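Local coordinates for Phosphoglucomutase/phosphomannomutase family protein (Burkholderia thailandensis, PDB 3UW2) that probably moves a phosphoryl group from one position to another on a hexose sugar, as in the phosphohexose mutase family, and holds a zinc ion at its metal site, at residues Ala290-Ser295 against Gly368-Glu373; Gly90-Asp95 against Gly117-Asp122; Glu223-Ile228 against Pro233-Asp238; Lys29-Arg34 against His330-Ala335. All blocks are in the same frame, centred on the assembly; numbering follows the deposited sequence.

Overall arrangement
From the N terminus, K29-R34 comes first and waits almost 300 residues for its partner, H330-A335. Contact 4 therefore closes a very long loop, joining domain I to domain III. Contacts 2 and 3 both lie within that loop. Contact 2 closes early, in domain I, and fastens the hairpin after strand 92-98 to that strand. Contact 3 follows in domain II and closes a short loop after edge strand 221-224. Contact 1 opens at A290, before contact 4 has closed, and closes at G368, after it. The two cross, and contact 1 pairs two helices of domain III. No two contacts touch; contacts 2 and 4 come nearest, with closest atoms about 9 Å apart.

Contact 1: Ala290-Ser295 against Gly368-Glu373; sequences AEEVLS and GARLLE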
loop_
_atom_site.group_PDB
_atom_site.type_symbol
_atom_site.label_atom_id
_atom_site.label_comp_id
_atom_site.label_asym_id
_atom_site.label_seq_id
_atom_site.Cartn_x
_atom_site.Cartn_y
_atom_site.Cartn_z
ATOM N N ALA A 290 -14.082 9.019 -2.742
ATOM C CA ALA A 290 -15.010 9.230 -1.633
ATOM C C ALA A 290 -16.264 9.871 -2.199
ATOM O O ALA A 290 -17.370 9.555 -1.768
ATOM C CB ALA A 290 -14.385 10.202 -0.598
ATOM N N GLU A 291 -16.110 10.835 -3.099
ATOM C CA GLU A 291 -17.290 11.455 -3.650
ATOM C C GLU A 291 -18.178 10.404 -4.325
ATOM O O GLU A 291 -19.386 10.339 -4.073
ATOM C CB GLU A 291 -16.905 12.585 -4.605
ATOM C CG GLU A 291 -18.024 13.083 -5.526
ATOM C CD GLU A 291 -17.559 14.282 -6.378
ATOM O OE1 GLU A 291 -16.410 14.271 -6.914
ATOM O OE2 GLU A 291 -18.348 15.243 -6.486
ATOM N N GLU A 292 -17.610 9.600 -5.189
ATOM C CA GLU A 292 -18.413 8.591 -5.891
ATOM C C GLU A 292 -19.000 7.521 -4.894
ATOM O O GLU A 292 -20.191 7.174 -4.945
ATOM C CB GLU A 292 -17.542 7.928 -6.964
ATOM C CG GLU A 292 -18.337 7.069 -7.947
ATOM C CD GLU A 292 -18.888 5.787 -7.336
ATOM O OE1 GLU A 292 -18.192 5.179 -6.492
ATOM O OE2 GLU A 292 -20.042 5.399 -7.677
ATOM N N VAL A 293 -18.169 7.036 -3.962
ATOM C CA VAL A 293 -18.629 6.038 -2.974
ATOM C C VAL A 293 -19.741 6.612 -2.104
ATOM O O VAL A 293 -20.752 5.964 -1.890
ATOM C CB VAL A 293 -17.426 5.513 -2.144
ATOM C CG1 VAL A 293 -17.802 4.728 -0.865
ATOM C CG2 VAL A 293 -16.499 4.727 -3.042
ATOM N N LEU A 294 -19.551 7.832 -1.600
ATOM C CA LEU A 294 -20.554 8.421 -0.730
ATOM C C LEU A 294 -21.902 8.702 -1.433
ATOM O O LEU A 294 -22.985 8.669 -0.800
ATOM C CB LEU A 294 -20.007 9.696 -0.075
ATOM C CG LEU A 294 -18.935 9.374 0.980
ATOM C CD1 LEU A 294 -18.263 10.738 1.279
ATOM C CD2 LEU A 294 -19.598 8.759 2.248
ATOM N N SER A 295 -21.847 8.920 -2.742
ATOM C CA SER A 295 -23.035 9.109 -3.521
ATOM C C SER A 295 -23.889 7.869 -3.436
ATOM O O SER A 295 -25.064 8.001 -3.478
ATOM C CB SER A 295 -22.666 9.421 -4.997
ATOM O OG SER A 295 -22.531 8.216 -5.729
ATOM N N GLY A 368 -6.848 1.354 -10.067
ATOM C CA GLY A 368 -6.757 1.857 -11.431
ATOM C C GLY A 368 -8.096 1.701 -12.162
ATOM O O GLY A 368 -8.551 2.603 -12.831
ATOM N N ALA A 369 -8.717 0.537 -12.033
ATOM C CA ALA A 369 -9.966 0.283 -12.687
ATOM C C ALA A 369 -11.060 1.206 -12.131
ATOM O O ALA A 369 -11.879 1.737 -12.903
ATOM C CB ALA A 369 -10.338 -1.194 -12.513
ATOM N N ARG A 370 -11.062 1.435 -10.809
ATOM C CA ARG A 370 -12.099 2.236 -10.217
ATOM C C ARG A 370 -11.886 3.675 -10.677
ATOM O O ARG A 370 -12.847 4.403 -10.847
ATOM C CB ARG A 370 -12.072 2.155 -8.679
ATOM C CG ARG A 370 -12.613 0.811 -8.119
ATOM C CD ARG A 370 -14.119 0.673 -8.339
ATOM N NE ARG A 370 -14.878 1.607 -7.444
ATOM C CZ ARG A 370 -15.435 1.269 -6.280
ATOM N NH1 ARG A 370 -15.438 -0.025 -5.839
ATOM N NH2 ARG A 370 -16.082 2.201 -5.590
ATOM N N LEU A 371 -10.622 4.077 -10.851
ATOM C CA LEU A 371 -10.311 5.480 -11.282
ATOM C C LEU A 371 -10.798 5.630 -12.753
ATOM O O LEU A 371 -11.500 6.580 -13.089
ATOM C CB LEU A 371 -8.812 5.703 -11.130
ATOM C CG LEU A 371 -8.299 7.072 -11.600
ATOM C CD1 LEU A 371 -9.121 8.173 -10.955
ATOM C CD2 LEU A 371 -6.828 7.212 -11.277
ATOM N N LEU A 372 -10.500 4.643 -13.617
ATOM C CA LEU A 372 -10.989 4.697 -15.016
ATOM C C LEU A 372 -12.547 4.753 -15.095
ATOM O O LEU A 372 -13.110 5.395 -15.965
ATOM C CB LEU A 372 -10.467 3.503 -15.811
ATOM C CG LEU A 372 -8.967 3.311 -16.080
ATOM C CD1 LEU A 372 -8.704 1.961 -16.693
ATOM C CD2 LEU A 372 -8.564 4.412 -17.043
ATOM N N GLU A 373 -13.240 4.044 -14.223
ATOM C CA GLU A 373 -14.705 4.088 -14.211
ATOM C C GLU A 373 -15.222 5.544 -14.069
ATOM O O GLU A 373 -16.201 5.938 -14.739
ATOM C CB GLU A 373 -15.216 3.275 -13.022
ATOM C CG GLU A 373 -16.742 3.266 -12.887
ATOM C CD GLU A 373 -17.186 2.380 -11.730
ATOM O OE1 GLU A 373 -16.980 2.732 -10.515
ATOM O OE2 GLU A 373 -17.715 1.316 -12.041
HETATM O O HOH W 1 -15.603 4.886 -6.555
HETATM O O HOH W 2 -19.126 4.647 -10.187
#
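R370 reaches across from helix 364-375 to E292 and V293 on helix 282-296. Within A290-S295 and G368-E373 the closest CA atoms, those of E292 and R370, are 9.9 Å apart. Here the link is made by long side chains and water. R370 starts toward the other helix at CB. CG lies anti to the carbonyl carbon (chi1 -74°), and the chain bends at chi2 and chi3. The R370 side chain also touches F289 of helix 282-296. At NE the arginine feels the carboxylate of E373, one turn on: NE to OE1 of E373 is 3.9 Å. That oxygen lies well out of the guanidinium plane, so only charge acts here. NH1 bonds to the hydroxyl of Y366. NH2 makes the crossing. V293 CG2 sits at the guanidinium edge, 3.6 Å from R370 NH2. E292 OE1 is 3.8 Å from R370 NH2, a long salt bridge, with the carboxylate and guanidinium planes 83° apart. Water 1 joins the two groups: it accepts from R370 NH2 at 2.9 Å and donates to E292 OE1 at 2.6 Å. Water 2 links E292 OE2 to E373 OE1 by weak bonds. The stronger ion partners lie outside the two segments: D356 for R370 and R296 for E292. The result is a water-mediated salt-bridge network between two helices of alpha/beta/alpha domain III.

Contact 2: Gly90-Asp95 against Gly117-Asp122; sequences GVDVVD and GERRVD. With EDO (1,2-ethanediol), chain E.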
loop_
_atom_site.group_PDB
_atom_site.type_symbol
_atom_site.label_atom_id
_atom_site.label_comp_id
_atom_site.label_asym_id
_atom_site.label_seq_id
_atom_site.Cartn_x
_atom_site.Cartn_y
_atom_site.Cartn_z
ATOM N N GLY A 90 2.321 -29.058 8.572
ATOM C CA GLY A 90 1.047 -29.796 8.412
ATOM C C GLY A 90 -0.037 -28.958 7.703
ATOM O O GLY A 90 -1.209 -29.307 7.752
ATOM N N VAL A 91 0.352 -27.869 7.012
ATOM C CA VAL A 91 -0.572 -26.949 6.344
ATOM C C VAL A 91 -0.580 -27.215 4.822
ATOM O O VAL A 91 0.454 -27.351 4.242
ATOM C CB VAL A 91 -0.129 -25.504 6.715
ATOM C CG1 VAL A 91 -0.718 -24.476 5.794
ATOM C CG2 VAL A 91 -0.544 -25.243 8.176
ATOM N N ASP A 92 -1.751 -27.372 4.196
ATOM C CA ASP A 92 -1.806 -27.470 2.741
ATOM C C ASP A 92 -1.443 -26.151 2.048
ATOM O O ASP A 92 -1.822 -25.089 2.536
ATOM C CB ASP A 92 -3.198 -27.885 2.322
ATOM C CG ASP A 92 -3.581 -29.255 2.888
ATOM O OD1 ASP A 92 -2.686 -30.048 3.322
ATOM O OD2 ASP A 92 -4.783 -29.499 2.937
ATOM N N VAL A 93 -0.756 -26.213 0.897
ATOM C CA VAL A 93 -0.324 -24.988 0.201
ATOM C C VAL A 93 -1.045 -24.935 -1.138
ATOM O O VAL A 93 -1.119 -25.932 -1.852
ATOM C CB VAL A 93 1.208 -24.958 -0.041
ATOM C CG1 VAL A 93 1.618 -23.791 -0.995
ATOM C CG2 VAL A 93 1.903 -24.832 1.318
ATOM N N VAL A 94 -1.621 -23.774 -1.431
ATOM C CA VAL A 94 -2.146 -23.428 -2.750
ATOM C C VAL A 94 -1.265 -22.349 -3.349
ATOM O O VAL A 94 -1.186 -21.211 -2.837
ATOM C CB VAL A 94 -3.596 -22.949 -2.664
ATOM C CG1 VAL A 94 -4.111 -22.571 -4.062
ATOM C CG2 VAL A 94 -4.430 -24.071 -2.056
ATOM N N ASP A 95 -0.567 -22.726 -4.408
ATOM C CA ASP A 95 0.419 -21.852 -5.007
ATOM C C ASP A 95 -0.203 -21.139 -6.221
ATOM O O ASP A 95 -0.503 -21.779 -7.209
ATOM C CB ASP A 95 1.679 -22.672 -5.377
ATOM C CG ASP A 95 2.828 -21.802 -5.809
ATOM O OD1 ASP A 95 2.632 -20.592 -6.110
ATOM O OD2 ASP A 95 3.950 -22.343 -5.872
ATOM N N GLY A 117 -12.053 -29.961 -5.844
ATOM C CA GLY A 117 -13.271 -29.288 -5.394
ATOM C C GLY A 117 -13.051 -27.896 -4.819
ATOM O O GLY A 117 -11.929 -27.517 -4.453
ATOM N N GLU A 118 -14.118 -27.110 -4.777
ATOM C CA GLU A 118 -14.024 -25.752 -4.256
ATOM C C GLU A 118 -13.327 -25.737 -2.881
ATOM O O GLU A 118 -13.498 -26.657 -2.102
ATOM C CB GLU A 118 -15.429 -25.232 -4.084
ATOM C CG GLU A 118 -15.444 -23.739 -3.799
ATOM C CD GLU A 118 -16.846 -23.203 -3.977
ATOM O OE1 GLU A 118 -17.211 -22.931 -5.136
ATOM O OE2 GLU A 118 -17.565 -23.084 -2.967
ATOM N N ARG A 119 -12.554 -24.707 -2.565
ATOM C CA ARG A 119 -12.036 -24.623 -1.224
ATOM C C ARG A 119 -11.783 -23.149 -0.913
ATOM O O ARG A 119 -11.382 -22.359 -1.783
ATOM C CB ARG A 119 -10.747 -25.471 -1.077
ATOM C CG ARG A 119 -10.093 -25.456 0.301
ATOM C CD ARG A 119 -8.861 -26.396 0.364
ATOM N NE ARG A 119 -8.335 -26.532 1.739
ATOM C CZ ARG A 119 -7.338 -27.348 2.125
ATOM N NH1 ARG A 119 -6.708 -28.135 1.261
ATOM N NH2 ARG A 119 -6.956 -27.383 3.395
ATOM N N ARG A 120 -12.080 -22.791 0.315
ATOM C CA ARG A 120 -11.886 -21.442 0.756
ATOM C C ARG A 120 -10.606 -21.409 1.605
ATOM O O ARG A 120 -10.477 -22.214 2.556
ATOM C CB ARG A 120 -13.150 -21.037 1.533
ATOM C CG ARG A 120 -13.207 -19.577 1.964
ATOM C CD ARG A 120 -13.275 -18.524 0.848
ATOM N NE ARG A 120 -13.384 -17.227 1.530
ATOM C CZ ARG A 120 -12.335 -16.510 1.943
ATOM N NH1 ARG A 120 -11.107 -16.924 1.664
ATOM N NH2 ARG A 120 -12.524 -15.368 2.620
ATOM N N VAL A 121 -9.646 -20.527 1.285
ATOM C CA VAL A 121 -8.376 -20.516 2.032
ATOM C C VAL A 121 -8.081 -19.089 2.469
ATOM O O VAL A 121 -7.743 -18.264 1.633
ATOM C CB VAL A 121 -7.193 -21.057 1.173
ATOM C CG1 VAL A 121 -5.860 -21.033 1.940
ATOM C CG2 VAL A 121 -7.419 -22.489 0.656
ATOM N N ASP A 122 -8.144 -18.785 3.754
ATOM C CA ASP A 122 -8.165 -17.398 4.128
ATOM C C ASP A 122 -6.860 -16.892 4.721
ATOM O O ASP A 122 -6.814 -15.773 5.273
ATOM C CB ASP A 122 -9.383 -17.072 5.021
ATOM C CG ASP A 122 -9.318 -17.734 6.391
ATOM O OD1 ASP A 122 -8.486 -18.609 6.603
ATOM O OD2 ASP A 122 -10.127 -17.357 7.250
HETATM C C1 EDO E . -17.296 -16.951 1.565
HETATM O O1 EDO E . -16.097 -17.724 1.497
HETATM C C2 EDO E . -17.127 -16.013 2.743
HETATM O O2 EDO E . -16.002 -15.144 2.550
#
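V94 and V121 mark the closest backbone approach, with CA atoms 8.4 Å apart, too far for a sheet pairing, so side chains make the contact. The main link is a salt bridge between D92 and R119. The arginine chain is extended, with CG anti to the backbone N (chi1 180°), and it delivers its guanidinium end-on to one oxygen. R119 NH1 donates to D92 OD2 at 2.9 Å, and R119 NH2 donates to the same OD2 at 3.1 Å. The first N-H is the straighter, at 154°. OD2 lies in the guanidinium plane and is met on its anti side, with the carboxylate turned 85° to the guanidinium. The other oxygen, D92 OD1, takes the backbone N-H of S171, which helps hold the carboxylate. R119 NH2 has a second acid partner in D63. D92 opens strand 92-98 of the domain I sheet, which runs parallel to strands 64-69 and 172-174. R119 comes from the weakly bonded strand 117-119, the second arm of a hairpin with 112-114. V94 CG2 meets V121 CG2 at 4.3 Å, methyl against methyl. R120 NH1 bonds to the carbonyl of A108, and its NE donates weakly to O1 of a 1,2-ethanediol at 2.8 Å.

Contact 3: Glu223-Ile228 against Pro233-Asp238; sequences ELFTDI and PNHHPD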
loop_
_atom_site.group_PDB
_atom_site.type_symbol
_atom_site.label_atom_id
_atom_site.label_comp_id
_atom_site.label_asym_id
_atom_site.label_seq_id
_atom_site.Cartn_x
_atom_site.Cartn_y
_atom_site.Cartn_z
ATOM N N GLU A 223 2.469 0.995 -23.344
ATOM C CA GLU A 223 3.151 0.302 -22.279
ATOM C C GLU A 223 4.615 0.761 -22.040
ATOM O O GLU A 223 5.425 0.924 -22.994
ATOM C CB GLU A 223 3.107 -1.202 -22.585
ATOM C CG GLU A 223 1.663 -1.700 -22.712
ATOM C CD GLU A 223 1.552 -3.197 -22.908
ATOM O OE1 GLU A 223 2.394 -3.966 -22.393
ATOM O OE2 GLU A 223 0.581 -3.630 -23.546
ATOM N N LEU A 224 4.969 0.871 -20.766
ATOM C CA LEU A 224 6.335 1.160 -20.381
ATOM C C LEU A 224 6.809 0.094 -19.404
ATOM O O LEU A 224 6.212 -0.055 -18.340
ATOM C CB LEU A 224 6.455 2.552 -19.714
ATOM C CG LEU A 224 6.388 3.762 -20.643
ATOM C CD1 LEU A 224 6.055 5.006 -19.791
ATOM C CD2 LEU A 224 7.671 3.917 -21.444
ATOM N N PHE A 225 7.843 -0.672 -19.773
ATOM C CA PHE A 225 8.505 -1.626 -18.851
ATOM C C PHE A 225 7.495 -2.618 -18.226
ATOM O O PHE A 225 7.471 -2.815 -17.005
ATOM C CB PHE A 225 9.309 -0.877 -17.752
ATOM C CG PHE A 225 9.939 0.365 -18.255
ATOM C CD1 PHE A 225 10.855 0.320 -19.322
ATOM C CD2 PHE A 225 9.659 1.595 -17.668
ATOM C CE1 PHE A 225 11.442 1.494 -19.817
ATOM C CE2 PHE A 225 10.249 2.769 -18.170
ATOM C CZ PHE A 225 11.142 2.730 -19.239
ATOM N N THR A 226 6.644 -3.188 -19.082
ATOM C CA THR A 226 5.595 -4.086 -18.592
ATOM C C THR A 226 5.996 -5.559 -18.666
ATOM O O THR A 226 5.233 -6.449 -18.245
ATOM C CB THR A 226 4.260 -3.832 -19.332
ATOM O OG1 THR A 226 4.466 -3.959 -20.742
ATOM C CG2 THR A 226 3.632 -2.448 -18.898
ATOM N N ASP A 227 7.162 -5.841 -19.248
ATOM C CA ASP A 227 7.734 -7.173 -19.228
ATOM C C ASP A 227 8.444 -7.294 -17.904
ATOM O O ASP A 227 9.053 -6.323 -17.397
ATOM C CB ASP A 227 8.726 -7.401 -20.396
ATOM C CG ASP A 227 9.887 -6.383 -20.405
ATOM O OD1 ASP A 227 9.688 -5.139 -20.591
ATOM O OD2 ASP A 227 11.020 -6.842 -20.204
ATOM N N ILE A 228 8.411 -8.501 -17.375
ATOM C CA ILE A 228 9.068 -8.854 -16.123
ATOM C C ILE A 228 10.576 -8.850 -16.245
ATOM O O ILE A 228 11.163 -9.610 -17.061
ATOM C CB ILE A 228 8.690 -10.320 -15.723
ATOM C CG1 ILE A 228 7.162 -10.460 -15.672
ATOM C CG2 ILE A 228 9.378 -10.691 -14.351
ATOM C CD1 ILE A 228 6.463 -9.617 -14.597
ATOM N N PRO A 233 16.207 -2.969 -14.929
ATOM C CA PRO A 233 17.305 -2.341 -15.627
ATOM C C PRO A 233 16.912 -0.925 -16.117
ATOM O O PRO A 233 17.747 -0.209 -16.648
ATOM C CB PRO A 233 17.545 -3.288 -16.811
ATOM C CG PRO A 233 16.139 -3.840 -17.112
ATOM C CD PRO A 233 15.632 -4.090 -15.693
ATOM N N ASN A 234 15.648 -0.532 -15.934
ATOM C CA ASN A 234 15.183 0.799 -16.404
ATOM C C ASN A 234 15.002 1.836 -15.340
ATOM O O ASN A 234 15.727 2.791 -15.338
ATOM C CB ASN A 234 13.918 0.692 -17.252
ATOM C CG ASN A 234 14.169 -0.086 -18.476
ATOM O OD1 ASN A 234 14.903 0.382 -19.351
ATOM N ND2 ASN A 234 13.635 -1.322 -18.533
ATOM N N HIS A 235 14.010 1.705 -14.496
ATOM C CA HIS A 235 13.913 2.548 -13.247
ATOM C C HIS A 235 13.274 1.585 -12.295
ATOM O O HIS A 235 12.561 0.679 -12.729
ATOM C CB HIS A 235 13.103 3.858 -13.390
ATOM C CG HIS A 235 11.600 3.662 -13.736
ATOM N ND1 HIS A 235 10.673 3.222 -12.823
ATOM C CD2 HIS A 235 10.910 3.771 -14.964
ATOM C CE1 HIS A 235 9.449 3.088 -13.422
ATOM N NE2 HIS A 235 9.592 3.396 -14.734
ATOM N N HIS A 236 13.575 1.702 -11.010
ATOM C CA HIS A 236 12.860 0.893 -9.999
ATOM C C HIS A 236 11.359 1.154 -10.017
ATOM O O HIS A 236 10.919 2.279 -10.270
ATOM C CB HIS A 236 13.460 1.053 -8.601
ATOM C CG HIS A 236 14.871 0.505 -8.497
ATOM N ND1 HIS A 236 15.596 0.565 -7.366
ATOM C CD2 HIS A 236 15.691 -0.120 -9.461
ATOM C CE1 HIS A 236 16.810 0.013 -7.575
ATOM N NE2 HIS A 236 16.856 -0.425 -8.850
ATOM N N PRO A 237 10.564 0.115 -9.759
ATOM C CA PRO A 237 9.128 0.320 -9.760
ATOM C C PRO A 237 8.715 0.937 -8.396
ATOM O O PRO A 237 8.236 0.254 -7.465
ATOM C CB PRO A 237 8.573 -1.106 -10.047
ATOM C CG PRO A 237 9.588 -1.982 -9.415
ATOM C CD PRO A 237 10.919 -1.285 -9.426
ATOM N N ASP A 238 8.916 2.253 -8.315
ATOM C CA ASP A 238 8.832 2.957 -7.059
ATOM C C ASP A 238 8.282 4.371 -7.350
ATOM O O ASP A 238 9.028 5.325 -7.423
ATOM C CB ASP A 238 10.227 2.911 -6.376
ATOM C CG ASP A 238 10.322 3.776 -5.073
ATOM O OD1 ASP A 238 9.321 3.960 -4.382
ATOM O OD2 ASP A 238 11.427 4.266 -4.782
#
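N234 is the first residue of P233-D238 to meet the other segment, where it lies over one face of the F225 ring. Its CB is 3.8 Å from the centroid of the F225 ring, a CH-pi contact. The amide beyond CB lies nearly parallel to the ring, displaced past its CD1-CE1 rim. N234 ND2 comes within 3.3 Å of F225 CD1. The same nitrogen hydrogen-bonds to N203, which holds the amide in place. H235 follows and meets CD2 and CE2 of the ring, on the same side of its plane as N234. Its CG sits between the backbone N and the carbonyl carbon (chi1 63°), and this swings the imidazole toward F225. H235 CD2 is 3.4 Å from F225 CE2, and H235 NE2 is 3.4 Å from F225 CD2. The rings meet obliquely, their planes 82° apart. F225 itself follows the end of strand 221-224, an edge strand of the domain II sheet, whose strand order is 2-1-3-4. Its positive phi turns the chain sharply out of the strand. The imidazole of H235 is pinned at both nitrogens. NE2 bonds to D200, at the end of the neighbouring strand 197-200. ND1 donates to the carbonyl O of H236 at 2.7 Å, and the bond is nearly straight (163°), although ND1 stands well above the carbonyl plane. P237 is the centre of an inverse gamma turn, in which the N of D238 bonds weakly to the O of H236 at 2.8 Å. The side chain of H235 is about 9 Å from that of the zinc ligand D264.

Contact 4: Lys29-Arg34 against His330-Ala335; sequences KAYDIR and HSLVKA
The Y31 ring and the H330 imidazole are the flat groups here, and both come close to S331. The imidazole is one of two deposited conformers, so its contacts are tentative. One face of the Y31 ring carries A30 CB, its own neighbour, 3.8 Å above the plane and over the centre. S331 OG and L332 CG approach the same ring obliquely. One face of the H330 imidazole has S331 OG above it, offset toward the rim. The H330 ring also meets that of H351, with the planes about 15° apart. This is a domain-domain contact: a loop of domain I, just before strand 33-36, rests on the first turn of helix 330-340 in domain III. In phosphohexose mutases the domains surround a central active-site cleft, and the position fits that plan. The side chain of H330 is about 8 Å from the bound zinc and about 6 Å from that of D268, a zinc ligand. Y31 CB faces H330 and S331, and the ring then runs alongside the start of the helix. Y31 CB is 4.1 Å from H330 NE2, a nitrogen buried here with no partner in the model. Y31 CD1 is 3.9 Å from S331 OG. D32 is held by R34, whose NH1 makes a 2.7 Å salt bridge to D32 OD1. L332 covers the phenol end. With its CG anti to the carbonyl carbon (chi1 -53°), it crosses the tyrosine at about a right angle. L332 CG packs 4.1 Å from Y31 CE1, and L332 CD1 lies 3.5 Å from Y31 OH.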
loop_
_atom_site.group_PDB
_atom_site.type_symbol
_atom_site.label_atom_id
_atom_site.label_comp_id
_atom_site.label_asym_id
_atom_site.label_seq_id
_atom_site.Cartn_x
_atom_site.Cartn_y
_atom_site.Cartn_z
ATOM N N LYS A 29 10.022 -6.978 10.576
ATOM C CA LYS A 29 9.698 -5.528 10.715
ATOM C C LYS A 29 8.300 -5.346 11.275
ATOM O O LYS A 29 7.642 -6.316 11.659
ATOM C CB LYS A 29 9.829 -4.770 9.385
ATOM C CG LYS A 29 11.001 -5.256 8.554
ATOM C CD LYS A 29 12.289 -4.603 9.038
ATOM C CE LYS A 29 13.396 -4.788 8.010
ATOM N NZ LYS A 29 14.651 -4.312 8.659
ATOM N N ALA A 30 7.844 -4.100 11.345
ATOM C CA ALA A 30 6.531 -3.809 11.927
ATOM C C ALA A 30 5.396 -4.483 11.171
ATOM O O ALA A 30 4.458 -5.021 11.792
ATOM C CB ALA A 30 6.303 -2.297 11.995
ATOM N N TYR A 31 5.480 -4.479 9.836
ATOM C CA TYR A 31 4.306 -4.833 9.021
ATOM C C TYR A 31 4.538 -6.003 8.090
ATOM O O TYR A 31 3.613 -6.496 7.434
ATOM C CB TYR A 31 3.839 -3.604 8.242
ATOM C CG TYR A 31 3.465 -2.460 9.128
ATOM C CD1 TYR A 31 2.560 -2.620 10.202
ATOM C CD2 TYR A 31 4.038 -1.207 8.923
ATOM C CE1 TYR A 31 2.237 -1.556 11.026
ATOM C CE2 TYR A 31 3.711 -0.151 9.733
ATOM C CZ TYR A 31 2.805 -0.324 10.772
ATOM O OH TYR A 31 2.552 0.785 11.529
ATOM N N ASP A 32 5.763 -6.481 8.081
ATOM C CA ASP A 32 6.158 -7.555 7.195
ATOM C C ASP A 32 7.494 -8.070 7.579
ATOM O O ASP A 32 8.006 -7.731 8.640
ATOM C CB ASP A 32 6.139 -7.170 5.690
ATOM C CG ASP A 32 6.795 -5.867 5.390
ATOM O OD1 ASP A 32 7.804 -5.457 6.034
ATOM O OD2 ASP A 32 6.289 -5.263 4.440
ATOM N N ILE A 33 8.039 -8.922 6.716
ATOM C CA ILE A 33 9.394 -9.439 6.880
ATOM C C ILE A 33 10.128 -9.042 5.604
ATOM O O ILE A 33 9.592 -9.205 4.516
ATOM C CB ILE A 33 9.379 -11.008 7.056
ATOM C CG1 ILE A 33 8.777 -11.441 8.397
ATOM C CG2 ILE A 33 10.795 -11.600 6.940
ATOM C CD1 ILE A 33 8.457 -12.996 8.423
ATOM N N ARG A 34 11.326 -8.477 5.747
ATOM C CA ARG A 34 12.116 -7.978 4.615
ATOM C C ARG A 34 13.597 -8.231 4.896
ATOM O O ARG A 34 14.033 -7.987 6.021
ATOM C CB ARG A 34 11.926 -6.454 4.462
ATOM C CG ARG A 34 10.533 -6.088 4.029
ATOM C CD ARG A 34 10.472 -4.672 3.457
ATOM N NE ARG A 34 10.686 -3.714 4.528
ATOM C CZ ARG A 34 9.705 -3.049 5.119
ATOM N NH1 ARG A 34 8.454 -3.226 4.704
ATOM N NH2 ARG A 34 9.972 -2.196 6.103
ATOM N N HIS A 330 -0.239 0.753 6.494
ATOM C CA HIS A 330 -1.260 0.087 5.704
ATOM C C HIS A 330 -2.037 -0.941 6.513
ATOM O O HIS A 330 -3.263 -1.146 6.273
ATOM C CB HIS A 330 -0.640 -0.516 4.421
ATOM C CG HIS A 330 -0.025 -1.881 4.605
ATOM N ND1 HIS A 330 -0.742 -3.002 4.500
ATOM C CD2 HIS A 330 1.293 -2.273 4.894
ATOM C CE1 HIS A 330 0.055 -4.080 4.711
ATOM N NE2 HIS A 330 1.306 -3.626 4.962
ATOM N N SER A 331 -1.343 -1.620 7.441
ATOM C CA SER A 331 -1.994 -2.724 8.183
ATOM C C SER A 331 -2.879 -2.137 9.270
ATOM O O SER A 331 -3.895 -2.706 9.596
ATOM C CB SER A 331 -0.980 -3.690 8.811
ATOM O OG SER A 331 -0.112 -4.169 7.796
ATOM N N LEU A 332 -2.486 -0.977 9.821
ATOM C CA LEU A 332 -3.316 -0.279 10.798
ATOM C C LEU A 332 -4.594 0.261 10.175
ATOM O O LEU A 332 -5.660 0.165 10.781
ATOM C CB LEU A 332 -2.518 0.871 11.424
ATOM C CG LEU A 332 -1.151 0.445 11.999
ATOM C CD1 LEU A 332 -0.565 1.592 12.798
ATOM C CD2 LEU A 332 -1.252 -0.732 12.929
ATOM N N VAL A 333 -4.515 0.785 8.940
ATOM C CA VAL A 333 -5.678 1.264 8.205
ATOM C C VAL A 333 -6.617 0.097 7.887
ATOM O O VAL A 333 -7.840 0.195 8.083
ATOM C CB VAL A 333 -5.264 1.987 6.891
ATOM C CG1 VAL A 333 -6.462 2.148 5.940
ATOM C CG2 VAL A 333 -4.632 3.339 7.224
ATOM N N LYS A 334 -6.048 -1.023 7.452
ATOM C CA LYS A 334 -6.828 -2.212 7.239
ATOM C C LYS A 334 -7.556 -2.695 8.503
ATOM O O LYS A 334 -8.724 -3.089 8.428
ATOM C CB LYS A 334 -5.918 -3.298 6.722
ATOM C CG LYS A 334 -6.603 -4.563 6.377
ATOM C CD LYS A 334 -7.177 -4.526 4.980
ATOM C CE LYS A 334 -7.816 -5.899 4.647
ATOM N NZ LYS A 334 -6.850 -7.058 4.664
ATOM N N ALA A 335 -6.856 -2.744 9.644
ATOM C CA ALA A 335 -7.504 -3.157 10.893
ATOM C C ALA A 335 -8.673 -2.210 11.181
ATOM O O ALA A 335 -9.706 -2.626 11.668
ATOM C CB ALA A 335 -6.478 -3.112 12.053
#